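Local coordinates for protein Myo-inositol dehydrogenase (Corynebacterium glutamicum, PDB 3EUW) that probably oxidises myo-inositol with NAD+ as a tetrameric member of the Gfo/Idh/MocA oxidoreductase family, at residues C94-D99 / F171-I176; P129-I134 / L250-I255; E147-I152 / Q239-F244; V192-A197 / V213-R218. All coordinates share one frame; numbering follows the deposited sequence.

Contact 1: C94-D99 / F171-I176; sequences CEKPID and FRDMTI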
loop_
_atom_site.group_PDB
_atom_site.type_symbol
_atom_site.label_atom_id
_atom_site.label_comp_id
_atom_site.label_asym_id
_atom_site.label_seq_id
_atom_site.Cartn_x
_atom_site.Cartn_y
_atom_site.Cartn_z
ATOM N N CYS A 94 0.554 37.121 2.860
ATOM C CA CYS A 94 -0.445 37.096 3.915
ATOM C C CYS A 94 -1.177 35.770 4.094
ATOM O O CYS A 94 -1.649 35.173 3.125
ATOM C CB CYS A 94 -1.469 38.211 3.656
ATOM S SG CYS A 94 -2.674 38.453 4.972
ATOM N N GLU A 95 -1.270 35.314 5.341
ATOM C CA GLU A 95 -1.995 34.080 5.634
ATOM C C GLU A 95 -3.439 34.353 5.293
ATOM O O GLU A 95 -3.919 35.471 5.469
ATOM C CB GLU A 95 -1.924 33.721 7.117
ATOM C CG GLU A 95 -0.626 33.097 7.563
ATOM C CD GLU A 95 -0.368 31.779 6.886
ATOM O OE1 GLU A 95 -1.304 30.955 6.843
ATOM O OE2 GLU A 95 0.768 31.564 6.407
ATOM N N LYS A 96 -4.137 33.338 4.805
ATOM C CA LYS A 96 -5.542 33.487 4.456
ATOM C C LYS A 96 -6.358 33.785 5.725
ATOM O O LYS A 96 -5.964 33.408 6.820
ATOM C CB LYS A 96 -6.017 32.194 3.765
ATOM C CG LYS A 96 -7.223 31.488 4.369
ATOM C CD LYS A 96 -6.926 30.738 5.653
ATOM C CE LYS A 96 -8.170 29.990 6.101
ATOM N NZ LYS A 96 -8.211 29.653 7.544
ATOM N N PRO A 97 -7.459 34.544 5.603
ATOM C CA PRO A 97 -8.018 35.131 4.386
ATOM C C PRO A 97 -7.646 36.619 4.382
ATOM O O PRO A 97 -6.990 37.100 5.302
ATOM C CB PRO A 97 -9.505 34.935 4.578
ATOM C CG PRO A 97 -9.646 35.297 6.046
ATOM C CD PRO A 97 -8.420 34.662 6.717
ATOM N N ILE A 98 -8.057 37.347 3.349
ATOM C CA ILE A 98 -7.768 38.768 3.304
ATOM C C ILE A 98 -8.560 39.360 4.454
ATOM O O ILE A 98 -8.087 40.233 5.185
ATOM C CB ILE A 98 -8.226 39.396 1.972
ATOM C CG1 ILE A 98 -7.399 38.818 0.814
ATOM C CG2 ILE A 98 -8.080 40.902 2.035
ATOM C CD1 ILE A 98 -7.871 39.245 -0.554
ATOM N N ASP A 99 -9.773 38.843 4.609
ATOM C CA ASP A 99 -10.694 39.242 5.667
ATOM C C ASP A 99 -11.874 38.276 5.574
ATOM O O ASP A 99 -12.053 37.612 4.554
ATOM C CB ASP A 99 -11.186 40.679 5.454
ATOM C CG ASP A 99 -11.815 41.273 6.710
ATOM O OD1 ASP A 99 -11.063 41.726 7.601
ATOM O OD2 ASP A 99 -13.059 41.278 6.814
ATOM N N PHE A 171 -16.912 26.923 6.320
ATOM C CA PHE A 171 -16.612 27.280 4.929
ATOM C C PHE A 171 -15.547 28.371 4.782
ATOM O O PHE A 171 -14.623 28.227 3.985
ATOM C CB PHE A 171 -17.889 27.725 4.199
ATOM C CG PHE A 171 -18.933 26.653 4.099
ATOM C CD1 PHE A 171 -18.707 25.515 3.328
ATOM C CD2 PHE A 171 -20.146 26.781 4.766
ATOM C CE1 PHE A 171 -19.672 24.533 3.222
ATOM C CE2 PHE A 171 -21.113 25.801 4.663
ATOM C CZ PHE A 171 -20.881 24.677 3.891
ATOM N N ARG A 172 -15.669 29.455 5.540
ATOM C CA ARG A 172 -14.689 30.539 5.464
ATOM C C ARG A 172 -13.366 30.201 6.162
ATOM O O ARG A 172 -12.309 30.694 5.773
ATOM C CB ARG A 172 -15.252 31.828 6.083
ATOM C CG ARG A 172 -16.528 32.366 5.439
ATOM C CD ARG A 172 -16.833 33.767 5.955
ATOM N NE ARG A 172 -18.119 34.297 5.496
ATOM C CZ ARG A 172 -19.273 34.142 6.141
ATOM N NH1 ARG A 172 -19.322 33.468 7.282
ATOM N NH2 ARG A 172 -20.384 34.678 5.652
ATOM N N ASP A 173 -13.424 29.345 7.176
ATOM C CA ASP A 173 -12.242 28.970 7.952
ATOM C C ASP A 173 -11.518 27.690 7.517
ATOM O O ASP A 173 -10.285 27.626 7.557
ATOM C CB ASP A 173 -12.634 28.855 9.429
ATOM C CG ASP A 173 -11.453 28.512 10.332
ATOM O OD1 ASP A 173 -10.554 29.367 10.506
ATOM O OD2 ASP A 173 -11.432 27.388 10.869
HETATM N N MSE A 174 -12.277 26.671 7.119
HETATM C CA MSE A 174 -11.697 25.402 6.699
HETATM C C MSE A 174 -11.801 25.106 5.200
HETATM O O MSE A 174 -10.792 25.024 4.514
HETATM C CB MSE A 174 -12.360 24.265 7.460
HETATM C CG MSE A 174 -11.688 22.929 7.227
HETATM SE SE MSE A 174 -12.669 21.543 8.169
HETATM C CE MSE A 174 -11.626 19.959 7.546
ATOM N N THR A 175 -13.022 24.938 4.701
ATOM C CA THR A 175 -13.225 24.639 3.287
ATOM C C THR A 175 -12.511 25.623 2.362
ATOM O O THR A 175 -12.109 25.264 1.262
ATOM C CB THR A 175 -14.725 24.638 2.949
ATOM O OG1 THR A 175 -15.457 24.200 4.096
ATOM C CG2 THR A 175 -15.021 23.689 1.789
ATOM N N ILE A 176 -12.339 26.862 2.806
ATOM C CA ILE A 176 -11.679 27.862 1.972
ATOM C C ILE A 176 -10.363 27.330 1.384
ATOM O O ILE A 176 -10.047 27.605 0.226
ATOM C CB ILE A 176 -11.432 29.190 2.760
ATOM C CG1 ILE A 176 -11.122 30.334 1.788
ATOM C CG2 ILE A 176 -10.287 29.030 3.733
ATOM C CD1 ILE A 176 -11.100 31.709 2.449
#
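Arg172 is the first residue of helix 171-176 to approach the 94-99 loop, and it does so with its backbone: Arg172 O lies 4.2 Å from Lys96 CE, while the guanidinium group turns elsewhere, to Gly168 and Asn318. The helix is widened here by a pi-type turn over 171-175, with a weak bond from Ile176 N to Phe171 O. At Asp173 the contact becomes polar. Lys96 NZ donates to Asp173 O at 2.9 Å, approaching from one side of the carbonyl direction and tilted 16° from its plane. The Lys96 chain, bent at chi2 (-75°), swings out of the loop and across the Asp173 side chain at about a right angle. The carboxylate adds a long salt bridge, 3.8 Å from Asp173 OD1 to Lys96 NZ; its oxygens also have partners elsewhere, OD1 in Tyr163 and OD2 in Arg231. At the end of the segment Ile176 supplies the apolar half. Its CG2 branch rests against the lysine methylenes at Lys96 CE and CG, a fit that is tight as modelled but whose exact closeness is doubtful. The other branch runs anti to the backbone N (chi1 -164°), which carries Ile176 CD1 to Pro97 CB at 4.2 Å. The cis peptide before Pro97 shapes the loop opposite. The sequence Glu95-Lys96-Pro97 matches the Glu-Lys-Pro motif of Gfo/Idh/MocA enzymes, and its meeting with a helix of the C-terminal domain is consistent with the interdomain cleft where, in relatives, nicotinamide and substrate come together.

Contact 2: P129-I134 / L250-I255; sequences PSFAAI and LAADNI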
loop_
_atom_site.group_PDB
_atom_site.type_symbol
_atom_site.label_atom_id
_atom_site.label_comp_id
_atom_site.label_asym_id
_atom_site.label_seq_id
_atom_site.Cartn_x
_atom_site.Cartn_y
_atom_site.Cartn_z
ATOM N N PRO A 129 4.604 19.324 -2.143
ATOM C CA PRO A 129 5.184 18.558 -3.255
ATOM C C PRO A 129 4.189 17.616 -3.943
ATOM O O PRO A 129 4.055 17.645 -5.171
ATOM C CB PRO A 129 6.356 17.808 -2.599
ATOM C CG PRO A 129 6.806 18.773 -1.534
ATOM C CD PRO A 129 5.486 19.307 -0.960
ATOM N N SER A 130 3.482 16.804 -3.153
ATOM C CA SER A 130 2.509 15.860 -3.709
ATOM C C SER A 130 1.393 16.576 -4.470
ATOM O O SER A 130 1.175 16.315 -5.645
ATOM C CB SER A 130 1.906 14.984 -2.601
ATOM O OG SER A 130 2.915 14.275 -1.896
ATOM N N PHE A 131 0.689 17.484 -3.805
ATOM C CA PHE A 131 -0.385 18.211 -4.476
ATOM C C PHE A 131 0.128 19.022 -5.686
ATOM O O PHE A 131 -0.531 19.086 -6.724
ATOM C CB PHE A 131 -1.092 19.157 -3.507
ATOM C CG PHE A 131 -1.772 18.473 -2.349
ATOM C CD1 PHE A 131 -2.279 17.181 -2.469
ATOM C CD2 PHE A 131 -1.900 19.132 -1.130
ATOM C CE1 PHE A 131 -2.896 16.552 -1.389
ATOM C CE2 PHE A 131 -2.510 18.526 -0.044
ATOM C CZ PHE A 131 -3.013 17.228 -0.166
ATOM N N ALA A 132 1.301 19.638 -5.556
ATOM C CA ALA A 132 1.842 20.443 -6.652
ATOM C C ALA A 132 2.199 19.542 -7.831
ATOM O O ALA A 132 1.965 19.895 -8.989
ATOM C CB ALA A 132 3.070 21.225 -6.181
ATOM N N ALA A 133 2.755 18.373 -7.533
ATOM C CA ALA A 133 3.119 17.417 -8.574
ATOM C C ALA A 133 1.865 17.019 -9.366
ATOM O O ALA A 133 1.855 17.044 -10.603
ATOM C CB ALA A 133 3.761 16.188 -7.949
ATOM N N ILE A 134 0.808 16.662 -8.643
ATOM C CA ILE A 134 -0.446 16.278 -9.274
ATOM C C ILE A 134 -0.974 17.383 -10.183
ATOM O O ILE A 134 -1.444 17.113 -11.280
ATOM C CB ILE A 134 -1.521 15.947 -8.215
ATOM C CG1 ILE A 134 -1.074 14.740 -7.393
ATOM C CG2 ILE A 134 -2.869 15.668 -8.896
ATOM C CD1 ILE A 134 -2.065 14.340 -6.293
ATOM N N LEU A 250 -4.816 10.450 -10.683
ATOM C CA LEU A 250 -3.647 10.777 -9.889
ATOM C C LEU A 250 -4.202 11.078 -8.513
ATOM O O LEU A 250 -5.090 11.909 -8.370
ATOM C CB LEU A 250 -2.936 12.009 -10.452
ATOM C CG LEU A 250 -2.148 11.763 -11.742
ATOM C CD1 LEU A 250 -1.666 13.072 -12.316
ATOM C CD2 LEU A 250 -0.957 10.841 -11.449
ATOM N N ALA A 251 -3.702 10.391 -7.499
ATOM C CA ALA A 251 -4.185 10.630 -6.155
ATOM C C ALA A 251 -2.999 10.730 -5.210
ATOM O O ALA A 251 -1.954 10.130 -5.464
ATOM C CB ALA A 251 -5.126 9.499 -5.721
ATOM N N ALA A 252 -3.170 11.504 -4.141
ATOM C CA ALA A 252 -2.139 11.691 -3.141
ATOM C C ALA A 252 -2.599 11.097 -1.819
ATOM O O ALA A 252 -3.699 11.377 -1.352
ATOM C CB ALA A 252 -1.822 13.181 -2.961
ATOM N N ASP A 253 -1.744 10.264 -1.232
ATOM C CA ASP A 253 -2.034 9.626 0.042
ATOM C C ASP A 253 -1.647 10.585 1.147
ATOM O O ASP A 253 -1.079 11.655 0.898
ATOM C CB ASP A 253 -1.200 8.347 0.233
ATOM C CG ASP A 253 -1.575 7.235 -0.728
ATOM O OD1 ASP A 253 -2.781 6.937 -0.873
ATOM O OD2 ASP A 253 -0.647 6.641 -1.328
ATOM N N ASN A 254 -1.938 10.178 2.377
ATOM C CA ASN A 254 -1.583 10.959 3.544
ATOM C C ASN A 254 -0.133 10.652 3.873
ATOM O O ASN A 254 0.441 9.711 3.329
ATOM C CB ASN A 254 -2.482 10.593 4.718
ATOM C CG ASN A 254 -3.812 11.322 4.673
ATOM O OD1 ASN A 254 -3.844 12.553 4.596
ATOM N ND2 ASN A 254 -4.914 10.574 4.726
ATOM N N ILE A 255 0.456 11.445 4.760
ATOM C CA ILE A 255 1.843 11.252 5.145
ATOM C C ILE A 255 1.972 10.865 6.609
ATOM O O ILE A 255 1.271 11.391 7.475
ATOM C CB ILE A 255 2.680 12.536 4.878
ATOM C CG1 ILE A 255 2.597 12.907 3.390
ATOM C CG2 ILE A 255 4.129 12.316 5.293
ATOM C CD1 ILE A 255 3.450 14.125 2.998
#
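Ile134 and Leu250 pass one another pointing opposite ways where helix 129-134 lies over strand 250-252, the two axes nearly antiparallel (169°) and 8.6 Å apart at their closest. The isoleucine illustrates how one branched side chain can span several residues of a strand. From CB, which points toward the strand, two branches part. CG2, placed beside the carbonyl carbon by a chi1 of -63°, meets Leu250 CB at 4.0 Å. CG1 leads along the strand to the tip, CD1, which sits 3.5 Å from Ala252 CB and also touches backbone, 3.9 Å from Ala251 C. The small methyl of Ala252 is thereby the hub of the contact. The Phe131 ring comes to it obliquely, CE1 lying 3.9 Å from Ala252 CB, and a turn earlier than Ile134 the Ser130 CB adds a looser touch to Ala252 CB at 4.2 Å. Phe131 and Ile134 also reach Leu241 in the neighbouring strand, extending the helix's apolar underside over the sheet. The hydroxyl of Ser130 turns to the second subunit, where OG accepts a hydrogen bond from Thr259 N, and residues 250-252 pair with a strand of that subunit. Helix and strand are thus joined to each other by apolar packing alone, whereas directional bonds from the same elements run to the neighbouring strand of the sheet and, at Ser130 and residues 250-252, to the second subunit.

Contact 3: E147-I152 / Q239-F244; sequences EQLVII and QRLEAF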
loop_
_atom_site.group_PDB
_atom_site.type_symbol
_atom_site.label_atom_id
_atom_site.label_comp_id
_atom_site.label_asym_id
_atom_site.label_seq_id
_atom_site.Cartn_x
_atom_site.Cartn_y
_atom_site.Cartn_z
ATOM N N GLU A 147 -11.686 15.602 -15.236
ATOM C CA GLU A 147 -13.132 15.490 -15.174
ATOM C C GLU A 147 -13.700 15.584 -13.757
ATOM O O GLU A 147 -14.785 16.136 -13.549
ATOM C CB GLU A 147 -13.575 14.183 -15.837
ATOM C CG GLU A 147 -13.148 14.091 -17.306
ATOM C CD GLU A 147 -13.432 12.733 -17.930
ATOM O OE1 GLU A 147 -13.779 11.784 -17.189
ATOM O OE2 GLU A 147 -13.298 12.611 -19.164
ATOM N N GLN A 148 -12.964 15.052 -12.787
ATOM C CA GLN A 148 -13.405 15.076 -11.399
ATOM C C GLN A 148 -12.219 15.343 -10.489
ATOM O O GLN A 148 -11.096 14.913 -10.775
ATOM C CB GLN A 148 -14.026 13.736 -11.011
ATOM C CG GLN A 148 -15.035 13.218 -11.988
ATOM C CD GLN A 148 -15.717 11.956 -11.501
ATOM O OE1 GLN A 148 -15.090 11.082 -10.893
ATOM N NE2 GLN A 148 -17.006 11.847 -11.782
ATOM N N LEU A 149 -12.480 16.040 -9.388
ATOM C CA LEU A 149 -11.454 16.363 -8.407
ATOM C C LEU A 149 -12.110 16.094 -7.053
ATOM O O LEU A 149 -13.073 16.758 -6.682
ATOM C CB LEU A 149 -11.041 17.830 -8.540
ATOM C CG LEU A 149 -9.835 18.289 -7.718
ATOM C CD1 LEU A 149 -8.586 17.506 -8.118
ATOM C CD2 LEU A 149 -9.615 19.770 -7.943
ATOM N N VAL A 150 -11.599 15.102 -6.330
ATOM C CA VAL A 150 -12.170 14.736 -5.045
ATOM C C VAL A 150 -11.203 15.070 -3.933
ATOM O O VAL A 150 -10.076 14.586 -3.907
ATOM C CB VAL A 150 -12.505 13.245 -5.006
ATOM C CG1 VAL A 150 -13.169 12.897 -3.685
ATOM C CG2 VAL A 150 -13.417 12.893 -6.180
ATOM N N ILE A 151 -11.654 15.918 -3.020
ATOM C CA ILE A 151 -10.819 16.360 -1.918
ATOM C C ILE A 151 -11.430 15.977 -0.587
ATOM O O ILE A 151 -12.616 16.189 -0.351
ATOM C CB ILE A 151 -10.625 17.890 -1.989
ATOM C CG1 ILE A 151 -10.061 18.257 -3.369
ATOM C CG2 ILE A 151 -9.687 18.359 -0.883
ATOM C CD1 ILE A 151 -9.897 19.759 -3.634
ATOM N N ILE A 152 -10.617 15.382 0.276
ATOM C CA ILE A 152 -11.089 14.976 1.588
ATOM C C ILE A 152 -10.165 15.534 2.643
ATOM O O ILE A 152 -9.010 15.105 2.783
ATOM C CB ILE A 152 -11.152 13.444 1.722
ATOM C CG1 ILE A 152 -12.134 12.883 0.687
ATOM C CG2 ILE A 152 -11.566 13.061 3.149
ATOM C CD1 ILE A 152 -12.254 11.363 0.674
ATOM N N GLN A 239 -5.680 14.612 4.687
ATOM C CA GLN A 239 -5.553 15.546 3.572
ATOM C C GLN A 239 -5.330 14.790 2.276
ATOM O O GLN A 239 -4.204 14.726 1.783
ATOM C CB GLN A 239 -4.362 16.486 3.800
ATOM C CG GLN A 239 -4.442 17.354 5.054
ATOM C CD GLN A 239 -5.419 18.507 4.912
ATOM O OE1 GLN A 239 -6.581 18.408 5.308
ATOM N NE2 GLN A 239 -4.953 19.608 4.329
ATOM N N ARG A 240 -6.394 14.222 1.725
ATOM C CA ARG A 240 -6.286 13.467 0.495
ATOM C C ARG A 240 -6.860 14.230 -0.683
ATOM O O ARG A 240 -7.749 15.077 -0.527
ATOM C CB ARG A 240 -6.992 12.116 0.645
ATOM C CG ARG A 240 -6.244 11.119 1.523
ATOM C CD ARG A 240 -7.069 9.851 1.725
ATOM N NE ARG A 240 -8.171 10.070 2.655
ATOM C CZ ARG A 240 -9.376 9.512 2.548
ATOM N NH1 ARG A 240 -9.649 8.706 1.527
ATOM N NH2 ARG A 240 -10.302 9.731 3.480
ATOM N N LEU A 241 -6.338 13.931 -1.862
ATOM C CA LEU A 241 -6.795 14.577 -3.071
ATOM C C LEU A 241 -6.699 13.588 -4.219
ATOM O O LEU A 241 -5.705 12.876 -4.362
ATOM C CB LEU A 241 -5.953 15.819 -3.369
ATOM C CG LEU A 241 -6.390 16.628 -4.594
ATOM C CD1 LEU A 241 -5.944 18.073 -4.444
ATOM C CD2 LEU A 241 -5.827 16.010 -5.856
ATOM N N GLU A 242 -7.738 13.564 -5.039
ATOM C CA GLU A 242 -7.791 12.665 -6.172
ATOM C C GLU A 242 -8.236 13.430 -7.418
ATOM O O GLU A 242 -9.254 14.120 -7.395
ATOM C CB GLU A 242 -8.785 11.542 -5.857
ATOM C CG GLU A 242 -9.015 10.546 -6.967
ATOM C CD GLU A 242 -10.153 9.575 -6.653
ATOM O OE1 GLU A 242 -10.278 9.129 -5.491
ATOM O OE2 GLU A 242 -10.922 9.247 -7.570
ATOM N N ALA A 243 -7.462 13.316 -8.491
ATOM C CA ALA A 243 -7.796 13.946 -9.763
ATOM C C ALA A 243 -8.078 12.819 -10.767
ATOM O O ALA A 243 -7.218 11.974 -11.037
ATOM C CB ALA A 243 -6.642 14.809 -10.253
ATOM N N PHE A 244 -9.289 12.794 -11.303
ATOM C CA PHE A 244 -9.663 11.759 -12.260
ATOM C C PHE A 244 -9.873 12.372 -13.640
ATOM O O PHE A 244 -10.626 13.341 -13.786
ATOM C CB PHE A 244 -10.954 11.066 -11.810
ATOM C CG PHE A 244 -11.470 10.046 -12.791
ATOM C CD1 PHE A 244 -10.929 8.761 -12.830
ATOM C CD2 PHE A 244 -12.479 10.371 -13.691
ATOM C CE1 PHE A 244 -11.388 7.815 -13.753
ATOM C CE2 PHE A 244 -12.943 9.419 -14.623
ATOM C CZ PHE A 244 -12.391 8.143 -14.646
#
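Phe244 is met by two successive residues, Glu147 and Gln148, which makes a classic beta bulge at one end of an otherwise regular antiparallel pair. Hydrogen bonding comes first. Phe244 O receives two donors, Glu147 N at 2.9 Å and Gln148 N at 3.1 Å, both in the carbonyl plane, and Phe244 N returns a bond to Gln148 O. Reciprocal bonds then link Val150 with Glu242 and Ile152 with Arg240; the one from Ile152 N to Arg240 O is nearly straight at hydrogen (174°). Between them, CA-H...O contacts fill the ladder, as from Leu149 CA to Glu242 O at 3.3 Å.

Apolar contacts occupy one face. Leu149 CD1 lies 3.9 Å from Leu241 CD2 and reaches Ala243 CB as well, while Ile151 runs alongside Leu241; helices 129-139 and 169-185 cover this side.

The other face mixes flat and charged groups. A bend at chi3 (-75°) brings the Arg240 guanidinium alongside Ile152, whose CD1 lies over one face, 3.9 Å from Arg240 CZ; Arg240 NE makes a salt bridge to Asp238. Glu147 OE1 comes obliquely to the Phe244 ring, 3.6 Å from CE2, with carboxylate and ring planes 60° apart. Glu147 and Gln148 bond to His232 and Arg154 of the third subunit. Glu242 forms salt bridges there to Arg154 and Arg240, arginines that would be expected to favour the ionised form of this buried carboxylate, while the opposite face stays hydrocarbon against its helices.

Contact 4: V192-A197 / V213-R218; sequences VTATGA and VIVTLR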
loop_
_atom_site.group_PDB
_atom_site.type_symbol
_atom_site.label_atom_id
_atom_site.label_comp_id
_atom_site.label_asym_id
_atom_site.label_seq_id
_atom_site.Cartn_x
_atom_site.Cartn_y
_atom_site.Cartn_z
ATOM N N VAL A 192 -22.067 26.472 -7.418
ATOM C CA VAL A 192 -21.676 25.985 -6.113
ATOM C C VAL A 192 -22.822 25.320 -5.362
ATOM O O VAL A 192 -23.901 25.888 -5.223
ATOM C CB VAL A 192 -21.130 27.136 -5.253
ATOM C CG1 VAL A 192 -20.858 26.658 -3.841
ATOM C CG2 VAL A 192 -19.851 27.677 -5.881
ATOM N N THR A 193 -22.572 24.105 -4.884
ATOM C CA THR A 193 -23.569 23.360 -4.124
ATOM C C THR A 193 -22.921 22.891 -2.825
ATOM O O THR A 193 -21.814 22.361 -2.841
ATOM C CB THR A 193 -24.073 22.147 -4.915
ATOM O OG1 THR A 193 -24.470 22.575 -6.220
ATOM C CG2 THR A 193 -25.276 21.524 -4.237
ATOM N N ALA A 194 -23.597 23.092 -1.702
ATOM C CA ALA A 194 -23.030 22.684 -0.423
ATOM C C ALA A 194 -24.081 22.149 0.528
ATOM O O ALA A 194 -25.215 22.624 0.547
ATOM C CB ALA A 194 -22.287 23.866 0.232
ATOM N N THR A 195 -23.677 21.172 1.334
ATOM C CA THR A 195 -24.552 20.543 2.309
ATOM C C THR A 195 -23.838 20.503 3.663
ATOM O O THR A 195 -22.716 20.005 3.763
ATOM C CB THR A 195 -24.877 19.109 1.874
ATOM O OG1 THR A 195 -25.381 19.129 0.535
ATOM C CG2 THR A 195 -25.913 18.491 2.794
ATOM N N GLY A 196 -24.483 21.023 4.700
ATOM C CA GLY A 196 -23.866 21.018 6.017
ATOM C C GLY A 196 -24.666 20.185 6.990
ATOM O O GLY A 196 -25.876 20.043 6.840
ATOM N N ALA A 197 -23.991 19.635 7.992
ATOM C CA ALA A 197 -24.647 18.812 9.001
ATOM C C ALA A 197 -23.996 19.012 10.380
ATOM O O ALA A 197 -22.973 19.687 10.504
ATOM C CB ALA A 197 -24.594 17.338 8.594
ATOM N N VAL A 213 -19.215 19.037 6.292
ATOM C CA VAL A 213 -19.881 19.485 5.074
ATOM C C VAL A 213 -19.402 18.746 3.817
ATOM O O VAL A 213 -18.340 18.136 3.810
ATOM C CB VAL A 213 -19.651 21.007 4.826
ATOM C CG1 VAL A 213 -20.124 21.826 6.017
ATOM C CG2 VAL A 213 -18.172 21.278 4.557
ATOM N N ILE A 214 -20.212 18.792 2.768
ATOM C CA ILE A 214 -19.855 18.214 1.474
ATOM C C ILE A 214 -20.124 19.322 0.473
ATOM O O ILE A 214 -21.183 19.944 0.503
ATOM C CB ILE A 214 -20.730 17.011 1.049
ATOM C CG1 ILE A 214 -20.222 15.696 1.647
ATOM C CG2 ILE A 214 -20.645 16.849 -0.481
ATOM C CD1 ILE A 214 -20.108 15.660 3.109
ATOM N N VAL A 215 -19.174 19.572 -0.411
ATOM C CA VAL A 215 -19.335 20.602 -1.428
ATOM C C VAL A 215 -19.122 20.023 -2.826
ATOM O O VAL A 215 -18.254 19.172 -3.033
ATOM C CB VAL A 215 -18.325 21.750 -1.217
ATOM C CG1 VAL A 215 -18.373 22.713 -2.397
ATOM C CG2 VAL A 215 -18.633 22.492 0.092
ATOM N N THR A 216 -19.929 20.465 -3.778
ATOM C CA THR A 216 -19.775 20.039 -5.160
ATOM C C THR A 216 -19.794 21.286 -6.058
ATOM O O THR A 216 -20.788 22.005 -6.118
ATOM C CB THR A 216 -20.889 19.055 -5.583
ATOM O OG1 THR A 216 -20.823 17.882 -4.768
ATOM C CG2 THR A 216 -20.704 18.633 -7.012
ATOM N N LEU A 217 -18.679 21.544 -6.734
ATOM C CA LEU A 217 -18.560 22.708 -7.616
ATOM C C LEU A 217 -18.605 22.279 -9.081
ATOM O O LEU A 217 -18.098 21.213 -9.434
ATOM C CB LEU A 217 -17.229 23.430 -7.381
ATOM C CG LEU A 217 -16.785 23.766 -5.958
ATOM C CD1 LEU A 217 -15.337 24.228 -5.978
ATOM C CD2 LEU A 217 -17.686 24.840 -5.367
ATOM N N ARG A 218 -19.216 23.105 -9.926
ATOM C CA ARG A 218 -19.259 22.815 -11.356
ATOM C C ARG A 218 -18.278 23.749 -12.059
ATOM O O ARG A 218 -18.339 24.967 -11.882
ATOM C CB ARG A 218 -20.658 23.032 -11.935
ATOM C CG ARG A 218 -20.709 22.928 -13.469
ATOM C CD ARG A 218 -22.148 23.013 -13.994
ATOM N NE ARG A 218 -23.001 22.091 -13.266
ATOM C CZ ARG A 218 -23.681 21.101 -13.818
ATOM N NH1 ARG A 218 -23.610 20.897 -15.128
ATOM N NH2 ARG A 218 -24.438 20.322 -13.053
HETATM O O HOH W 1 -22.545 22.827 -7.980
HETATM O O HOH W 2 -23.422 19.251 -1.297
#
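The large mixed sheet of the C-terminal domain includes the strand with Thr193 and Thr195 and its antiparallel neighbour with Ile214 and Thr216. Two hydrogen-bonded pairs join them. Thr216 N donates to Thr193 O at 2.8 Å in a nearly straight bond (169° at hydrogen), whereas the return bond, from Thr193 N to Thr216 O, is more bent at 140°. Thr195 N reaches Ile214 O at 2.9 Å, nearly along the C=O axis, and Ile214 N answers to Thr195 O.

Two waters repeat one pattern on the threonine face. The first donates to Thr216 O at 2.7 Å and is hydrogen-bonded to Thr193 OG1; the second donates to Ile214 O and is bonded to Thr195 OG1. A chi1 near -50° holds each of these hydroxyls beside its own backbone N, close to the carbonyl that this N addresses, where a single water can bridge the two. Thr193 OG1 has a further partner in Thr329, and Thr216 OG1 bonds to Asn226.

The reverse face is hydrocarbon. Val192 CG2 lies alongside Leu217, 3.6 Å from its CD2, and Ala194 CB meets Val215 CG2 at 3.9 Å. At Gly196 the backbone itself is packed, its CA 3.8 Å from Val213 CG1. Helices 169-185 and 307-326 cover this side, while on the threonine face Ile214 and Thr216 pack against the third subunit. Each bridged carbonyl accepts from both an amide and a water, so water and backbone together satisfy the carbonyls on this buried threonine face, and the valine face relies on close apolar fit.

How the contacts relate
From the N terminus, the chain passes through the nucleotide-binding domain and leaves residues 94-99 awaiting helix 171-176. Before contact 1 closes, helix 129-134 and strand 147-152 have opened contacts 2 and 3, so contact 1 crosses both and ties the Rossmann domain to the C-terminal one. Contact 4 follows, a short loop that opens and closes entirely within the span of contact 3, itself enclosed by contact 2. Those three reach one sheet; contacts 2 and 3 adjoin through neighbouring strands, joined by a backbone hydrogen bond between Leu250 O and Ala243 N. Contact 1 meets the sheet through Phe171, packed on Val213 of contact 4. Contact 2 faces the second subunit, contacts 3 and 4 the third.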